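Local coordinates for Sn-glycerol-3-phosphate ABC transporter substrate-binding protein UspB (Mycobacterium tuberculosis, PDB 4MFI) that binds glycerophosphocholine specifically and probably delivers it for uptake as the substrate-binding subunit of an ATP-binding cassette transporter, at residues G194-G199 with Y250-N255. Numbering follows the deposited sequence.
Sequences GRSAHG and YAAVAN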
ATOM      1  N   GLY A 194      28.406   1.970 -13.577  1.00  6.44           N
ATOM      2  CA  GLY A 194      27.785   0.771 -13.042  1.00  7.22           C
ATOM      3  C   GLY A 194      26.838   0.994 -11.875  1.00  6.89           C
ATOM      4  O   GLY A 194      26.349   0.031 -11.280  1.00  8.59           O
ATOM      5  N   ARG A 195      26.592   2.259 -11.540  1.00  6.36           N
ATOM      6  CA  ARG A 195      25.630   2.632 -10.506  1.00  5.30           C
ATOM      7  C   ARG A 195      24.653   3.655 -11.095  1.00  5.10           C
ATOM      8  O   ARG A 195      24.854   4.144 -12.212  1.00  6.74           O
ATOM      9  CB  ARG A 195      26.347   3.223  -9.288  1.00  6.07           C
ATOM     10  CG  ARG A 195      27.300   2.268  -8.588  1.00  6.98           C
ATOM     11  CD  ARG A 195      28.192   3.044  -7.620  1.00 12.22           C
ATOM     12  NE  ARG A 195      27.559   3.343  -6.349  1.00 14.10           N
ATOM     13  CZ  ARG A 195      27.999   4.249  -5.478  1.00 10.88           C
ATOM     14  NH1 ARG A 195      29.034   5.043  -5.768  1.00  9.75           N
ATOM     15  NH2 ARG A 195      27.357   4.404  -4.332  1.00 15.40           N
ATOM     16  N   SER A 196      23.594   3.969 -10.354  1.00  4.52           N
ATOM     17  CA  SER A 196      22.588   4.920 -10.837  1.00  4.46           C
ATOM     18  C   SER A 196      22.203   5.912  -9.761  1.00  4.71           C
ATOM     19  O   SER A 196      22.262   5.599  -8.567  1.00  5.51           O
ATOM     20  CB  SER A 196      21.328   4.185 -11.308  1.00  6.58           C
ATOM     21  OG  SER A 196      21.593   3.408 -12.458  1.00  7.70           O
ATOM     22  N   ALA A 197      21.790   7.103 -10.192  1.00  4.53           N
ATOM     23  CA  ALA A 197      21.274   8.123  -9.279  1.00  4.06           C
ATOM     24  C   ALA A 197      19.957   7.689  -8.642  1.00  4.88           C
ATOM     25  O   ALA A 197      19.661   8.068  -7.505  1.00  6.46           O
ATOM     26  CB  ALA A 197      21.076   9.441 -10.018  1.00  5.93           C
ATOM     27  N   HIS A 198      19.154   6.931  -9.391  1.00  4.71           N
ATOM     28  CA  HIS A 198      17.805   6.575  -8.954  1.00  3.47           C
ATOM     29  C   HIS A 198      17.449   5.219  -9.519  1.00  4.20           C
ATOM     30  O   HIS A 198      17.766   4.925 -10.667  1.00  7.02           O
ATOM     31  CB  HIS A 198      16.790   7.626  -9.442  1.00  4.59           C
ATOM     32  CG  HIS A 198      15.456   7.534  -8.769  1.00  4.47           C
ATOM     33  ND1 HIS A 198      15.268   7.873  -7.447  1.00  5.01           N
ATOM     34  CD2 HIS A 198      14.241   7.145  -9.235  1.00  5.04           C
ATOM     35  CE1 HIS A 198      13.996   7.699  -7.124  1.00  5.46           C
ATOM     36  NE2 HIS A 198      13.352   7.255  -8.191  1.00  6.21           N
ATOM     37  N   GLY A 199      16.801   4.389  -8.708  1.00  4.88           N
ATOM     38  CA  GLY A 199      16.238   3.145  -9.211  1.00  4.79           C
ATOM     39  C   GLY A 199      14.728   3.188  -9.135  1.00  5.07           C
ATOM     40  O   GLY A 199      14.162   3.605  -8.125  1.00  6.61           O
ATOM     41  N   TYR A 250      19.971   8.920 -15.754  1.00  6.07           N
ATOM     42  CA  TYR A 250      20.437   8.827 -14.367  1.00  5.90           C
ATOM     43  C   TYR A 250      19.665   7.771 -13.575  1.00  5.09           C
ATOM     44  O   TYR A 250      20.022   7.460 -12.440  1.00  5.82           O
ATOM     45  CB  TYR A 250      20.341  10.192 -13.665  1.00  4.90           C
ATOM     46  CG  TYR A 250      18.936  10.740 -13.615  1.00  5.13           C
ATOM     47  CD1 TYR A 250      18.029  10.296 -12.653  1.00  6.55           C
ATOM     48  CD2 TYR A 250      18.510  11.706 -14.520  1.00  6.78           C
ATOM     49  CE1 TYR A 250      16.727  10.782 -12.607  1.00  6.88           C
ATOM     50  CE2 TYR A 250      17.213  12.209 -14.477  1.00  6.72           C
ATOM     51  CZ  TYR A 250      16.328  11.742 -13.510  1.00  6.53           C
ATOM     52  OH  TYR A 250      15.036  12.217 -13.446  1.00  8.38           O
ATOM     53  N   ALA A 251      18.602   7.234 -14.163  1.00  6.19           N
ATOM     54  CA  ALA A 251      17.786   6.231 -13.488  1.00  5.95           C
ATOM     55  C   ALA A 251      17.842   4.883 -14.197  1.00  5.94           C
ATOM     56  O   ALA A 251      18.170   4.794 -15.391  1.00  7.72           O
ATOM     57  CB  ALA A 251      16.323   6.709 -13.362  1.00  6.45           C
ATOM     58  N   ALA A 252      17.511   3.835 -13.447  1.00  6.49           N
ATOM     59  CA  ALA A 252      17.491   2.472 -13.955  1.00  6.97           C
ATOM     60  C   ALA A 252      16.318   1.712 -13.357  1.00  6.48           C
ATOM     61  O   ALA A 252      15.822   2.065 -12.290  1.00  7.87           O
ATOM     62  CB  ALA A 252      18.789   1.774 -13.591  1.00  8.59           C
ATOM     63  N   VAL A 253      15.889   0.652 -14.034  1.00  6.44           N
ATOM     64  CA  VAL A 253      14.920  -0.267 -13.451  1.00  5.94           C
ATOM     65  C   VAL A 253      15.684  -1.250 -12.574  1.00  7.69           C
ATOM     66  O   VAL A 253      16.635  -1.894 -13.026  1.00 11.62           O
ATOM     67  CB  VAL A 253      14.163  -1.031 -14.539  1.00  6.71           C
ATOM     68  CG1 VAL A 253      13.195  -2.023 -13.925  1.00  8.22           C
ATOM     69  CG2 VAL A 253      13.410  -0.056 -15.427  1.00 10.06           C
ATOM     70  N   ALA A 254      15.264  -1.357 -11.318  1.00  8.18           N
ATOM     71  CA  ALA A 254      15.960  -2.184 -10.336  1.00 11.24           C
ATOM     72  C   ALA A 254      15.169  -3.452 -10.096  1.00 13.51           C
ATOM     73  O   ALA A 254      13.950  -3.401  -9.982  1.00 18.12           O
ATOM     74  CB  ALA A 254      16.115  -1.420  -9.030  1.00 15.25           C
ATOM     75  N   ASN A 255      15.847  -4.588  -9.996  1.00 16.08           N
ATOM     76  CA  ASN A 255      15.139  -5.821  -9.675  1.00 19.10           C
ATOM     77  C   ASN A 255      14.745  -5.874  -8.202  1.00 22.76           C
ATOM     78  O   ASN A 255      13.558  -5.862  -7.869  1.00 30.49           O
ATOM     79  CB  ASN A 255      15.963  -7.051 -10.052  1.00 25.21           C
ATOM     80  CG  ASN A 255      15.291  -8.353  -9.641  1.00 32.55           C
ATOM     81  OD1 ASN A 255      14.068  -8.419  -9.492  1.00 35.66           O
ATOM     82  ND2 ASN A 255      16.092  -9.395  -9.448  1.00 35.53           N
TER
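Tyr250 meets Ala197 and His198 with both its carbonyl and its ring. Its O accepts two backbone bonds from consecutive residues: one from His198 N at 3.2 Å, tilted 24° out of the carbonyl plane, and a shorter but strongly bent and weak one from Ala197 N. With CG set between the backbone N and the carbonyl carbon (chi1 60°), the phenol ring lies beside His198 and Ala197. The CB of His198 approaches the ring edge near its plane, 4.4 Å from Tyr250 CD1, while Ala197 CB packs at 3.8 Å against Tyr250 CB. The far end of the tyrosine reaches helix 177-191, where OH is hydrogen-bonded to Asp181.

Beyond this start the segments run side by side as parallel neighbours, His198 level with Ala251 and Gly199 with Ala252. His198 O receives Ala252 N at 3.0 Å in the carbonyl plane, and the CA of Ala251 adds a C-H...O contact to the same oxygen. Strands 198-201 and 251-254 form a two-stranded parallel unit joined by a long multi-helix connection ending in helix 232-245, in one of the alpha/beta domains of this periplasmic-binding-protein fold. The CB atoms of His198 and Ala251 share one face of this pair, 4.1 Å apart. With CG anti to the backbone N (chi1 -166°), the His198 imidazole leads away from Ala251; its ND1 is hydrogen-bonded to Ser268 OG, and Phe180 and Trp200 meet the ring in edge-to-face contacts.

Ala252 points its methyl to the other face, where Ser196 OG lies 3.4 Å from Ala252 CB, a van der Waals contact between a hydroxyl and a methyl. Next after His198 in strand 198-201, Gly199 brings its CA to 3.3 Å from Ala252 O in a second C-H...O contact.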